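Local atomic coordinates of flagellar brake protein YcgR (Klebsiella pneumoniae, PDB entry 5KEC), a protein that binds the second messenger c-di-GMP and probably activates transcription of type 3 fimbriae genes in biofilm formation. Residues Lys26-Glu31 with Phe67-Asp72; Tyr14-Ile19 with Glu102-Val107; Ala49-Gln54 with Tyr96-Pro101; Ile32-Thr37 with Arg57-Gly62. All blocks are in the same frame, centred on the assembly; numbering follows the deposited sequence.

Contact 1: Lys26-Glu31 with Phe67-Asp72; sequences KRTEIE and FLLHSD
The imidazole of His70 overlaps Glu29 and Glu31 edge-on, with Glu29 O and Glu31 CB near its plane, and bonds the Glu31 carboxylate, on an antiparallel pair of neighbouring strands in the N-terminal, YcgR-like domain. The strand axes run at 157°, and Ile30 faces Leu69 as a non-hydrogen-bonded pair while Glu31 and Leu68 form the hydrogen-bonded one. His70 NE2 donates to Glu31 OE1 at 2.8 Å, a His-carboxylate bond on the anti side of the carboxylate. The acceptor lies in the imidazole plane, but an N-H...O angle of 139° shows a bent bond. Glu31 reaches it with CG anti to the backbone N (chi1 -169°) and an extended chain. Its OE2 is held separately, by Ser38 and by a salt bridge to Arg110; His70 and Arg110 both bind c-di-GMP in another structure of this protein, which places the bond beside that site, in a chain modelled without the ligand. On the sheet face that carries Ile30 and Leu69, Ile30 CB meets Leu69 CD2 at 3.6 Å; the Phe67 ring is met obliquely by Ile30 CD1, 3.6 Å from Phe67 CD1. Beyond the paired strands, where Lys26 has just left the helix, Lys26 NZ makes a 3.0 Å salt bridge with Asp72 OD2, approached from above the carboxylate plane.

Contact 2: Tyr14-Ile19 with Glu102-Val107; sequences YEIIAI and ECLQVV
Leu104 and Ile16 form the tight part of this helix-on-strand contact, with Ile16 CG1 3.6 Å from Leu104 CD1 and 3.8 Å from Leu104 CG. The two side chains meet at a slant, each leaving its backbone toward the other segment, and the approach brings the CA atoms of Ile16 and Leu104 to 7.5 Å. One turn further along the helix, Ile19 meets the same methyl tip to tip: Ile19 CD1 stands 4.1 Å from Leu104 CD1, which is thus touched by both isoleucines. Ile16 and Ile19 share a side-chain shape, CG1 lying anti to the carbonyl carbon (chi1 -75° in Ile16); with chi2 extended as well, Ile19 CD1 is brought to Leu104 and Ile16 CD1 to the backbone just before the strand. The other side is looser. There Ile16 CD1 reaches the backbone alone, 3.8 Å from Glu102 O, while the side chains of Glu102 and Cys103 leave the chain away from the helix and both residues are exposed. No hydrogen bond joins the segments, and only 187 Å² is buried between them, so the contact rests on a few apolar carbons. Leu104 also touches Ile76 and Phe78 and pairs through its backbone with Lys10; helix 13-25 thereby packs on the sheet where strand 104-107 lies between strands 9-10 and 74-87.

Contact 3: Ala49-Gln54 with Tyr96-Pro101; sequences AEFHIQ and YAFSLP
Phe51 and Phe98 form a hydrogen-bonded antiparallel pair with their rings on the same sheet face, nearly parallel (planes at 15°) but slid so far apart that they barely overlap, the centroids being 5.4 Å from each other. What covers the Phe51 ring is instead the Phe98 methylene: Phe98 CB sits over one face, toward the rim, 3.7 Å from the centroid of the Phe51 ring in a CH-pi contact. Phe51 holds its CG between the backbone N and the carbonyl carbon (chi1 70°), which folds the ring across toward the partner strand. Further along, Ile53 does likewise with CG1 (chi1 58°). Ile53 CG1 then meets the edge of the Phe98 ring, 3.7 Å from Phe98 CE2, and Ile53 CD1 comes obliquely to the Tyr96 ring. On the opposite face, the imidazole of His52 lies beside the methyl of Ala97, with His52 NE2 3.6 Å from Ala97 CB. The backbones are laced by paired bonds, Phe98 N to Phe51 O at 2.9 Å being nearly straight, and Leu100 N extends the ladder to Ala49 O at 3.0 Å. Phe67 meets both phenylalanine rings edge-to-face, and Phe20 of helix 13-25 reaches Phe51, Leu100 and Pro101. The pairing is that of neighbouring strands in a curled antiparallel sheet, here in the YcgR-like N-terminal domain, with the face carrying Phe51 and Phe98 turned to its aromatic core.

Contact 4: Ile32-Thr37 with Arg57-Gly62; sequences IFFNNT and RKIPSG
Strand 32-34 runs into a type II' beta turn from Phe34 to Thr37, closed by Phe34 N to Thr37 O at 3.0 Å and Thr37 N to Phe34 O at 2.9 Å, whereas Arg57-Gly62 is irregular loop. The backbones stay apart, with the CA atoms of Phe34 and Ile59 at 7.0 Å, and no hydrogen bond crosses between them. Phe34 CG stands between the backbone N and the carbonyl carbon (chi1 40°), and the ring is thereby turned into the loop. Ile59 CG1 lies over one ring face, offset toward the rim and 4.1 Å from the centroid of the Phe34 ring, a CH-pi contact in which the two side chains meet at about a right angle. The turn makes a beta-hairpin of strands 29-34 and 37-46, so Phe34 joins the hairpin end to the loop between strands 50-55 and 64-71. Phe34 CB touches Pro60 CD at 4.0 Å, and Lys58 O lies obliquely, 3.7 Å from Phe34 CE1. Tyr96 OH hydrogen-bonds to Arg57 O and Ile59 N of the loop. Within the turn, Asn36 O receives a weak hydrogen bond from Arg114, a c-di-GMP-binding residue in another structure of this protein.

All four contacts belong to the N-terminal domain and reach its antiparallel sheet. Contact 1 is mostly buried; contacts 2, 3 and 4 are partly buried, with exposed residues at the margins of 2 and 4. Contacts 1 and 3 are strand pairings (549 and 575 Å² buried) sharing a core: Phe67 packs on Phe51 and Phe98, Ile30 on Ile53. Contacts 2 and 4 bury less and lack hydrogen bonds across their segments, one joining helix 13-25 to a strand, the other a hairpin end to a loop. Contacts 1 and 4 use successive parts of strand 29-34. Only contact 1 includes a c-di-GMP-binding residue, and it alone adds side-chain hydrogen bonding and a salt bridge across its segments to its apolar packing.

Contact 1: Lys26-Glu31 with Phe67-Asp72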
loop_
_atom_site.group_PDB
_atom_site.type_symbol
_atom_site.label_atom_id
_atom_site.label_comp_id
_atom_site.label_asym_id
_atom_site.label_seq_id
_atom_site.Cartn_x
_atom_site.Cartn_y
_atom_site.Cartn_z
ATOM N N LYS B 26 -9.778 13.747 20.766
ATOM C CA LYS B 26 -8.661 14.669 20.681
ATOM C C LYS B 26 -8.506 15.220 19.275
ATOM O O LYS B 26 -7.556 15.935 18.989
ATOM C CB LYS B 26 -7.373 13.982 21.138
ATOM C CG LYS B 26 -7.490 13.426 22.542
ATOM C CD LYS B 26 -6.149 13.342 23.234
ATOM C CE LYS B 26 -5.190 12.435 22.490
ATOM N NZ LYS B 26 -3.896 12.311 23.218
ATOM N N ARG B 27 -9.453 14.886 18.403
ATOM C CA ARG B 27 -9.393 15.272 17.000
ATOM C C ARG B 27 -8.064 14.881 16.375
ATOM O O ARG B 27 -7.521 15.609 15.552
ATOM C CB ARG B 27 -9.613 16.776 16.837
ATOM C CG ARG B 27 -11.001 17.270 17.194
ATOM C CD ARG B 27 -11.107 18.776 16.937
ATOM N NE ARG B 27 -10.655 19.112 15.587
ATOM C CZ ARG B 27 -9.459 19.620 15.296
ATOM N NH1 ARG B 27 -8.587 19.873 16.262
ATOM N NH2 ARG B 27 -9.134 19.880 14.035
ATOM N N THR B 28 -7.539 13.729 16.776
ATOM C CA THR B 28 -6.282 13.237 16.223
ATOM C C THR B 28 -6.366 13.095 14.711
ATOM O O THR B 28 -7.372 12.622 14.183
ATOM C CB THR B 28 -5.896 11.896 16.863
ATOM O OG1 THR B 28 -5.717 12.097 18.268
ATOM C CG2 THR B 28 -4.604 11.342 16.266
ATOM N N GLU B 29 -5.318 13.520 14.011
ATOM C CA GLU B 29 -5.299 13.384 12.563
ATOM C C GLU B 29 -5.217 11.914 12.186
ATOM O O GLU B 29 -4.379 11.176 12.700
ATOM C CB GLU B 29 -4.114 14.130 11.952
ATOM C CG GLU B 29 -4.179 15.641 12.094
ATOM C CD GLU B 29 -3.373 16.158 13.269
ATOM O OE1 GLU B 29 -3.013 15.351 14.159
ATOM O OE2 GLU B 29 -3.099 17.378 13.296
ATOM N N ILE B 30 -6.090 11.487 11.289
ATOM C CA ILE B 30 -5.993 10.134 10.762
ATOM C C ILE B 30 -5.561 10.222 9.305
ATOM O O ILE B 30 -6.123 10.999 8.523
ATOM C CB ILE B 30 -7.314 9.336 10.960
ATOM C CG1 ILE B 30 -7.160 7.889 10.479
ATOM C CG2 ILE B 30 -8.502 10.029 10.291
ATOM C CD1 ILE B 30 -8.323 7.001 10.876
ATOM N N GLU B 31 -4.522 9.473 8.953
ATOM C CA GLU B 31 -4.046 9.447 7.575
ATOM C C GLU B 31 -4.490 8.168 6.872
ATOM O O GLU B 31 -4.244 7.068 7.360
ATOM C CB GLU B 31 -2.526 9.572 7.524
ATOM C CG GLU B 31 -1.986 9.826 6.127
ATOM C CD GLU B 31 -0.555 10.335 6.136
ATOM O OE1 GLU B 31 0.075 10.345 7.215
ATOM O OE2 GLU B 31 -0.065 10.736 5.059
ATOM N N PHE B 67 -4.034 2.746 7.428
ATOM C CA PHE B 67 -4.275 3.964 8.189
ATOM C C PHE B 67 -3.103 4.300 9.095
ATOM O O PHE B 67 -2.324 3.422 9.487
ATOM C CB PHE B 67 -5.516 3.824 9.066
ATOM C CG PHE B 67 -6.793 3.688 8.300
ATOM C CD1 PHE B 67 -7.623 4.781 8.114
ATOM C CD2 PHE B 67 -7.176 2.462 7.778
ATOM C CE1 PHE B 67 -8.811 4.651 7.412
ATOM C CE2 PHE B 67 -8.353 2.337 7.081
ATOM C CZ PHE B 67 -9.167 3.434 6.896
ATOM N N LEU B 68 -3.010 5.582 9.439
ATOM C CA LEU B 68 -2.070 6.060 10.430
ATOM C C LEU B 68 -2.784 7.088 11.304
ATOM O O LEU B 68 -3.230 8.127 10.820
ATOM C CB LEU B 68 -0.867 6.690 9.735
ATOM C CG LEU B 68 0.509 6.571 10.383
ATOM C CD1 LEU B 68 0.828 5.121 10.703
ATOM C CD2 LEU B 68 1.560 7.156 9.454
ATOM N N LEU B 69 -2.919 6.786 12.589
ATOM C CA LEU B 69 -3.408 7.766 13.545
ATOM C C LEU B 69 -2.216 8.480 14.142
ATOM O O LEU B 69 -1.374 7.854 14.789
ATOM C CB LEU B 69 -4.217 7.096 14.653
ATOM C CG LEU B 69 -5.700 6.877 14.366
ATOM C CD1 LEU B 69 -6.295 5.957 15.420
ATOM C CD2 LEU B 69 -6.441 8.215 14.320
ATOM N N HIS B 70 -2.135 9.787 13.911
ATOM C CA HIS B 70 -0.997 10.564 14.378
ATOM C C HIS B 70 -1.220 11.017 15.817
ATOM O O HIS B 70 -1.430 12.201 16.080
ATOM C CB HIS B 70 -0.740 11.758 13.452
ATOM C CG HIS B 70 -0.407 11.367 12.045
ATOM N ND1 HIS B 70 0.891 11.220 11.600
ATOM C CD2 HIS B 70 -1.200 11.090 10.982
ATOM C CE1 HIS B 70 0.882 10.870 10.327
ATOM N NE2 HIS B 70 -0.375 10.784 9.927
ATOM N N SER B 71 -1.171 10.061 16.742
ATOM C CA SER B 71 -1.417 10.336 18.152
ATOM C C SER B 71 -0.204 10.961 18.830
ATOM O O SER B 71 0.902 10.945 18.286
ATOM C CB SER B 71 -1.811 9.055 18.884
ATOM O OG SER B 71 -1.962 9.290 20.273
ATOM N N ASP B 72 -0.429 11.510 20.020
ATOM C CA ASP B 72 0.635 12.104 20.822
ATOM C C ASP B 72 1.585 11.026 21.318
ATOM O O ASP B 72 2.755 11.292 21.595
ATOM C CB ASP B 72 0.043 12.841 22.025
ATOM C CG ASP B 72 -0.823 14.015 21.624
ATOM O OD1 ASP B 72 -0.483 14.694 20.633
ATOM O OD2 ASP B 72 -1.845 14.260 22.301
#

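Contact 2: Tyr14-Ile19 with Glu102-Val107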
loop_
_atom_site.group_PDB
_atom_site.type_symbol
_atom_site.label_atom_id
_atom_site.label_comp_id
_atom_site.label_asym_id
_atom_site.label_seq_id
_atom_site.Cartn_x
_atom_site.Cartn_y
_atom_site.Cartn_z
ATOM N N TYR B 14 -10.963 -4.299 23.716
ATOM C CA TYR B 14 -11.381 -3.229 24.616
ATOM C C TYR B 14 -10.402 -2.061 24.585
ATOM O O TYR B 14 -10.811 -0.899 24.561
ATOM C CB TYR B 14 -11.565 -3.752 26.042
ATOM C CG TYR B 14 -12.564 -4.880 26.137
ATOM C CD1 TYR B 14 -13.928 -4.627 26.144
ATOM C CD2 TYR B 14 -12.143 -6.205 26.209
ATOM C CE1 TYR B 14 -14.849 -5.658 26.226
ATOM C CE2 TYR B 14 -13.056 -7.243 26.293
ATOM C CZ TYR B 14 -14.406 -6.964 26.300
ATOM O OH TYR B 14 -15.317 -7.994 26.381
ATOM N N GLU B 15 -9.109 -2.363 24.591
ATOM C CA GLU B 15 -8.115 -1.303 24.497
ATOM C C GLU B 15 -8.244 -0.585 23.153
ATOM O O GLU B 15 -8.185 0.640 23.092
ATOM C CB GLU B 15 -6.702 -1.854 24.668
ATOM C CG GLU B 15 -5.649 -0.761 24.788
ATOM C CD GLU B 15 -4.243 -1.307 24.923
ATOM O OE1 GLU B 15 -4.079 -2.543 24.829
ATOM O OE2 GLU B 15 -3.304 -0.501 25.123
ATOM N N ILE B 16 -8.439 -1.346 22.079
ATOM C CA ILE B 16 -8.523 -0.753 20.744
ATOM C C ILE B 16 -9.708 0.202 20.636
ATOM O O ILE B 16 -9.572 1.322 20.121
ATOM C CB ILE B 16 -8.594 -1.820 19.638
ATOM C CG1 ILE B 16 -7.219 -2.457 19.435
ATOM C CG2 ILE B 16 -9.082 -1.199 18.332
ATOM C CD1 ILE B 16 -7.287 -3.862 18.819
ATOM N N ILE B 17 -10.864 -0.239 21.124
ATOM C CA ILE B 17 -12.039 0.622 21.156
ATOM C C ILE B 17 -11.731 1.866 21.981
ATOM O O ILE B 17 -11.973 2.985 21.536
ATOM C CB ILE B 17 -13.273 -0.105 21.724
ATOM C CG1 ILE B 17 -13.688 -1.241 20.794
ATOM C CG2 ILE B 17 -14.431 0.861 21.895
ATOM C CD1 ILE B 17 -14.847 -2.088 21.326
ATOM N N ALA B 18 -11.177 1.662 23.175
ATOM C CA ALA B 18 -10.814 2.763 24.062
ATOM C C ALA B 18 -9.875 3.765 23.391
ATOM O O ALA B 18 -10.011 4.975 23.586
ATOM C CB ALA B 18 -10.184 2.228 25.341
ATOM N N ILE B 19 -8.919 3.260 22.610
ATOM C CA ILE B 19 -7.961 4.127 21.926
ATOM C C ILE B 19 -8.634 4.947 20.830
ATOM O O ILE B 19 -8.368 6.147 20.685
ATOM C CB ILE B 19 -6.780 3.331 21.332
ATOM C CG1 ILE B 19 -5.800 2.931 22.439
ATOM C CG2 ILE B 19 -6.060 4.151 20.268
ATOM C CD1 ILE B 19 -4.811 1.842 22.019
ATOM N N GLU B 102 -8.197 -5.153 14.313
ATOM C CA GLU B 102 -8.083 -6.177 15.338
ATOM C C GLU B 102 -6.652 -6.190 15.838
ATOM O O GLU B 102 -6.312 -6.898 16.777
ATOM C CB GLU B 102 -8.479 -7.541 14.772
ATOM C CG GLU B 102 -9.941 -7.624 14.363
ATOM C CD GLU B 102 -10.238 -8.826 13.487
ATOM O OE1 GLU B 102 -9.419 -9.130 12.593
ATOM O OE2 GLU B 102 -11.289 -9.469 13.696
ATOM N N CYS B 103 -5.815 -5.390 15.195
ATOM C CA CYS B 103 -4.437 -5.230 15.624
ATOM C C CYS B 103 -3.951 -3.809 15.364
ATOM O O CYS B 103 -4.181 -3.246 14.294
ATOM C CB CYS B 103 -3.530 -6.239 14.918
ATOM S SG CYS B 103 -1.963 -6.527 15.769
ATOM N N LEU B 104 -3.293 -3.232 16.361
ATOM C CA LEU B 104 -2.692 -1.918 16.235
ATOM C C LEU B 104 -1.211 -2.044 16.516
ATOM O O LEU B 104 -0.802 -2.808 17.392
ATOM C CB LEU B 104 -3.294 -0.938 17.245
ATOM C CG LEU B 104 -4.776 -0.591 17.132
ATOM C CD1 LEU B 104 -5.189 0.297 18.291
ATOM C CD2 LEU B 104 -5.047 0.091 15.806
ATOM N N GLN B 105 -0.409 -1.294 15.772
ATOM C CA GLN B 105 1.011 -1.205 16.067
ATOM C C GLN B 105 1.439 0.250 16.234
ATOM O O GLN B 105 1.320 1.058 15.315
ATOM C CB GLN B 105 1.842 -1.897 14.989
ATOM C CG GLN B 105 3.336 -1.760 15.199
ATOM C CD GLN B 105 4.129 -2.700 14.320
ATOM O OE1 GLN B 105 3.793 -3.877 14.195
ATOM N NE2 GLN B 105 5.183 -2.186 13.698
ATOM N N VAL B 106 1.923 0.580 17.425
ATOM C CA VAL B 106 2.404 1.918 17.696
ATOM C C VAL B 106 3.840 2.034 17.221
ATOM O O VAL B 106 4.737 1.377 17.750
ATOM C CB VAL B 106 2.330 2.254 19.190
ATOM C CG1 VAL B 106 2.804 3.680 19.434
ATOM C CG2 VAL B 106 0.912 2.068 19.698
ATOM N N VAL B 107 4.047 2.861 16.206
ATOM C CA VAL B 107 5.371 3.094 15.661
ATOM C C VAL B 107 5.739 4.562 15.823
ATOM O O VAL B 107 4.870 5.433 15.860
ATOM C CB VAL B 107 5.438 2.716 14.174
ATOM C CG1 VAL B 107 5.357 1.210 14.009
ATOM C CG2 VAL B 107 4.316 3.403 13.405
#

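Contact 3: Ala49-Gln54 with Tyr96-Pro101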
loop_
_atom_site.group_PDB
_atom_site.type_symbol
_atom_site.label_atom_id
_atom_site.label_comp_id
_atom_site.label_asym_id
_atom_site.label_seq_id
_atom_site.Cartn_x
_atom_site.Cartn_y
_atom_site.Cartn_z
ATOM N N ALA B 49 -17.979 -1.644 16.954
ATOM C CA ALA B 49 -17.592 -2.498 15.834
ATOM C C ALA B 49 -16.929 -1.759 14.667
ATOM O O ALA B 49 -16.241 -2.378 13.852
ATOM C CB ALA B 49 -18.800 -3.278 15.338
ATOM N N GLU B 50 -17.132 -0.446 14.590
ATOM C CA GLU B 50 -16.716 0.318 13.417
ATOM C C GLU B 50 -16.252 1.731 13.762
ATOM O O GLU B 50 -16.580 2.264 14.816
ATOM C CB GLU B 50 -17.867 0.398 12.410
ATOM C CG GLU B 50 -18.251 -0.933 11.789
ATOM C CD GLU B 50 -19.559 -0.868 11.020
ATOM O OE1 GLU B 50 -20.393 0.013 11.330
ATOM O OE2 GLU B 50 -19.750 -1.705 10.110
ATOM N N PHE B 51 -15.462 2.321 12.873
ATOM C CA PHE B 51 -15.132 3.737 12.980
ATOM C C PHE B 51 -15.444 4.404 11.657
ATOM O O PHE B 51 -15.376 3.769 10.609
ATOM C CB PHE B 51 -13.664 3.951 13.356
ATOM C CG PHE B 51 -12.694 3.599 12.263
ATOM C CD1 PHE B 51 -12.301 4.552 11.334
ATOM C CD2 PHE B 51 -12.165 2.317 12.172
ATOM C CE1 PHE B 51 -11.398 4.234 10.326
ATOM C CE2 PHE B 51 -11.262 1.986 11.168
ATOM C CZ PHE B 51 -10.882 2.946 10.239
ATOM N N HIS B 52 -15.789 5.686 11.705
ATOM C CA HIS B 52 -16.171 6.403 10.496
ATOM C C HIS B 52 -15.189 7.494 10.142
ATOM O O HIS B 52 -14.568 8.089 11.014
ATOM C CB HIS B 52 -17.544 7.045 10.666
ATOM C CG HIS B 52 -18.650 6.059 10.830
ATOM N ND1 HIS B 52 -19.980 6.415 10.745
ATOM C CD2 HIS B 52 -18.628 4.729 11.071
ATOM C CE1 HIS B 52 -20.729 5.342 10.933
ATOM N NE2 HIS B 52 -19.934 4.306 11.134
ATOM N N ILE B 53 -15.067 7.752 8.847
ATOM C CA ILE B 53 -14.425 8.960 8.363
ATOM C C ILE B 53 -15.283 9.500 7.228
ATOM O O ILE B 53 -16.111 8.776 6.673
ATOM C CB ILE B 53 -12.990 8.692 7.883
ATOM C CG1 ILE B 53 -12.981 7.641 6.777
ATOM C CG2 ILE B 53 -12.096 8.265 9.053
ATOM C CD1 ILE B 53 -12.962 8.229 5.386
ATOM N N GLN B 54 -15.095 10.772 6.895
ATOM C CA GLN B 54 -15.864 11.405 5.835
ATOM C C GLN B 54 -14.933 12.096 4.865
ATOM O O GLN B 54 -13.972 12.757 5.269
ATOM C CB GLN B 54 -16.866 12.410 6.420
ATOM C CG GLN B 54 -17.943 11.771 7.305
ATOM C CD GLN B 54 -18.706 12.799 8.126
ATOM O OE1 GLN B 54 -18.759 13.973 7.769
ATOM N NE2 GLN B 54 -19.284 12.365 9.240
ATOM N N TYR B 96 -17.803 6.995 5.239
ATOM C CA TYR B 96 -17.276 5.638 5.161
ATOM C C TYR B 96 -17.261 4.987 6.535
ATOM O O TYR B 96 -16.825 5.595 7.514
ATOM C CB TYR B 96 -15.844 5.651 4.629
ATOM C CG TYR B 96 -15.709 6.040 3.178
ATOM C CD1 TYR B 96 -15.424 7.349 2.813
ATOM C CD2 TYR B 96 -15.853 5.095 2.170
ATOM C CE1 TYR B 96 -15.288 7.703 1.490
ATOM C CE2 TYR B 96 -15.721 5.443 0.841
ATOM C CZ TYR B 96 -15.437 6.751 0.509
ATOM O OH TYR B 96 -15.303 7.104 -0.809
ATOM N N ALA B 97 -17.722 3.744 6.607
ATOM C CA ALA B 97 -17.604 2.974 7.833
ATOM C C ALA B 97 -16.601 1.844 7.632
ATOM O O ALA B 97 -16.703 1.072 6.679
ATOM C CB ALA B 97 -18.956 2.427 8.260
ATOM N N PHE B 98 -15.621 1.767 8.524
ATOM C CA PHE B 98 -14.600 0.732 8.472
ATOM C C PHE B 98 -14.726 -0.134 9.717
ATOM O O PHE B 98 -15.089 0.357 10.781
ATOM C CB PHE B 98 -13.199 1.361 8.429
ATOM C CG PHE B 98 -12.882 2.078 7.144
ATOM C CD1 PHE B 98 -12.263 1.410 6.098
ATOM C CD2 PHE B 98 -13.176 3.423 6.993
ATOM C CE1 PHE B 98 -11.965 2.063 4.919
ATOM C CE2 PHE B 98 -12.886 4.082 5.819
ATOM C CZ PHE B 98 -12.276 3.403 4.777
ATOM N N SER B 99 -14.443 -1.423 9.589
ATOM C CA SER B 99 -14.410 -2.285 10.762
ATOM C C SER B 99 -13.245 -1.865 11.641
ATOM O O SER B 99 -12.183 -1.514 11.135
ATOM C CB SER B 99 -14.252 -3.753 10.363
ATOM O OG SER B 99 -15.494 -4.310 9.972
ATOM N N LEU B 100 -13.440 -1.888 12.953
ATOM C CA LEU B 100 -12.340 -1.588 13.855
ATOM C C LEU B 100 -11.226 -2.582 13.594
ATOM O O LEU B 100 -11.484 -3.761 13.358
ATOM C CB LEU B 100 -12.786 -1.650 15.316
ATOM C CG LEU B 100 -13.485 -0.406 15.876
ATOM C CD1 LEU B 100 -14.001 -0.676 17.279
ATOM C CD2 LEU B 100 -12.548 0.804 15.870
ATOM N N PRO B 101 -9.980 -2.106 13.617
ATOM C CA PRO B 101 -8.843 -3.002 13.410
ATOM C C PRO B 101 -8.762 -3.982 14.567
ATOM O O PRO B 101 -9.211 -3.671 15.672
ATOM C CB PRO B 101 -7.644 -2.051 13.439
ATOM C CG PRO B 101 -8.104 -0.903 14.287
ATOM C CD PRO B 101 -9.555 -0.735 13.958
#

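Contact 4: Ile32-Thr37 with Arg57-Gly62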
loop_
_atom_site.group_PDB
_atom_site.type_symbol
_atom_site.label_atom_id
_atom_site.label_comp_id
_atom_site.label_asym_id
_atom_site.label_seq_id
_atom_site.Cartn_x
_atom_site.Cartn_y
_atom_site.Cartn_z
ATOM N N ILE B 32 -5.143 8.328 5.726
ATOM C CA ILE B 32 -5.667 7.206 4.955
ATOM C C ILE B 32 -4.889 7.071 3.656
ATOM O O ILE B 32 -4.833 8.017 2.867
ATOM C CB ILE B 32 -7.144 7.441 4.594
ATOM C CG1 ILE B 32 -7.895 8.044 5.785
ATOM C CG2 ILE B 32 -7.790 6.154 4.092
ATOM C CD1 ILE B 32 -9.335 8.432 5.475
ATOM N N PHE B 33 -4.289 5.905 3.436
ATOM C CA PHE B 33 -3.535 5.654 2.212
ATOM C C PHE B 33 -4.316 4.745 1.275
ATOM O O PHE B 33 -4.867 3.732 1.698
ATOM C CB PHE B 33 -2.194 4.979 2.520
ATOM C CG PHE B 33 -1.291 5.785 3.398
ATOM C CD1 PHE B 33 -0.485 6.776 2.862
ATOM C CD2 PHE B 33 -1.231 5.540 4.761
ATOM C CE1 PHE B 33 0.356 7.516 3.673
ATOM C CE2 PHE B 33 -0.389 6.281 5.576
ATOM C CZ PHE B 33 0.403 7.268 5.030
ATOM N N PHE B 34 -4.369 5.114 0.002
ATOM C CA PHE B 34 -4.836 4.193 -1.030
ATOM C C PHE B 34 -4.164 4.511 -2.350
ATOM O O PHE B 34 -4.189 5.654 -2.808
ATOM C CB PHE B 34 -6.363 4.206 -1.168
ATOM C CG PHE B 34 -6.977 5.571 -1.060
ATOM C CD1 PHE B 34 -7.320 6.283 -2.194
ATOM C CD2 PHE B 34 -7.220 6.137 0.177
ATOM C CE1 PHE B 34 -7.885 7.534 -2.095
ATOM C CE2 PHE B 34 -7.786 7.387 0.281
ATOM C CZ PHE B 34 -8.119 8.086 -0.858
ATOM N N ASN B 35 -3.542 3.498 -2.941
ATOM C CA ASN B 35 -2.861 3.657 -4.215
ATOM C C ASN B 35 -1.783 4.743 -4.161
ATOM O O ASN B 35 -0.763 4.589 -3.494
ATOM C CB ASN B 35 -3.883 3.965 -5.312
ATOM C CG ASN B 35 -5.041 2.976 -5.326
ATOM O OD1 ASN B 35 -4.859 1.790 -5.047
ATOM N ND2 ASN B 35 -6.236 3.463 -5.649
ATOM N N ASN B 36 -2.033 5.846 -4.858
ATOM C CA ASN B 36 -1.078 6.939 -4.970
ATOM C C ASN B 36 -1.314 8.002 -3.909
ATOM O O ASN B 36 -0.470 8.873 -3.673
ATOM C CB ASN B 36 -1.235 7.591 -6.341
ATOM C CG ASN B 36 0.074 7.734 -7.066
ATOM O OD1 ASN B 36 0.999 6.948 -6.852
ATOM N ND2 ASN B 36 0.168 8.740 -7.934
ATOM N N THR B 37 -2.476 7.919 -3.275
ATOM C CA THR B 37 -3.030 9.045 -2.544
ATOM C C THR B 37 -2.995 8.881 -1.033
ATOM O O THR B 37 -3.070 7.776 -0.504
ATOM C CB THR B 37 -4.486 9.294 -2.983
ATOM O OG1 THR B 37 -4.533 9.449 -4.407
ATOM C CG2 THR B 37 -5.056 10.541 -2.316
ATOM N N ARG B 57 -13.498 11.931 -1.530
ATOM C CA ARG B 57 -12.706 11.023 -2.356
ATOM C C ARG B 57 -13.322 9.624 -2.432
ATOM O O ARG B 57 -14.019 9.185 -1.513
ATOM C CB ARG B 57 -11.276 10.920 -1.822
ATOM C CG ARG B 57 -10.744 12.201 -1.206
ATOM C CD ARG B 57 -10.464 13.265 -2.247
ATOM N NE ARG B 57 -9.325 12.915 -3.089
ATOM C CZ ARG B 57 -8.559 13.804 -3.711
ATOM N NH1 ARG B 57 -8.801 15.101 -3.580
ATOM N NH2 ARG B 57 -7.544 13.395 -4.459
ATOM N N LYS B 58 -13.066 8.932 -3.536
ATOM C CA LYS B 58 -13.475 7.539 -3.668
ATOM C C LYS B 58 -12.359 6.648 -3.136
ATOM O O LYS B 58 -11.196 6.799 -3.515
ATOM C CB LYS B 58 -13.776 7.181 -5.129
ATOM C CG LYS B 58 -15.075 7.759 -5.692
ATOM C CD LYS B 58 -14.957 9.245 -5.993
ATOM C CE LYS B 58 -15.937 9.666 -7.082
ATOM N NZ LYS B 58 -17.344 9.295 -6.755
ATOM N N ILE B 59 -12.717 5.727 -2.251
ATOM C CA ILE B 59 -11.748 4.814 -1.666
ATOM C C ILE B 59 -12.125 3.386 -2.027
ATOM O O ILE B 59 -13.258 2.967 -1.792
ATOM C CB ILE B 59 -11.705 4.957 -0.135
ATOM C CG1 ILE B 59 -11.458 6.415 0.255
ATOM C CG2 ILE B 59 -10.637 4.053 0.467
ATOM C CD1 ILE B 59 -11.680 6.695 1.729
ATOM N N PRO B 60 -11.171 2.632 -2.597
ATOM C CA PRO B 60 -11.420 1.246 -3.015
ATOM C C PRO B 60 -12.053 0.415 -1.903
ATOM O O PRO B 60 -11.673 0.546 -0.738
ATOM C CB PRO B 60 -10.017 0.716 -3.346
ATOM C CG PRO B 60 -9.056 1.703 -2.741
ATOM C CD PRO B 60 -9.765 3.020 -2.792
ATOM N N SER B 61 -13.011 -0.431 -2.267
ATOM C CA SER B 61 -13.692 -1.277 -1.297
ATOM C C SER B 61 -13.227 -2.726 -1.409
ATOM O O SER B 61 -12.405 -3.060 -2.265
ATOM C CB SER B 61 -15.208 -1.192 -1.489
ATOM O OG SER B 61 -15.899 -1.913 -0.482
ATOM N N GLY B 62 -13.752 -3.583 -0.538
ATOM C CA GLY B 62 -13.417 -4.996 -0.548
ATOM C C GLY B 62 -11.925 -5.239 -0.436
ATOM O O GLY B 62 -11.406 -6.245 -0.923
#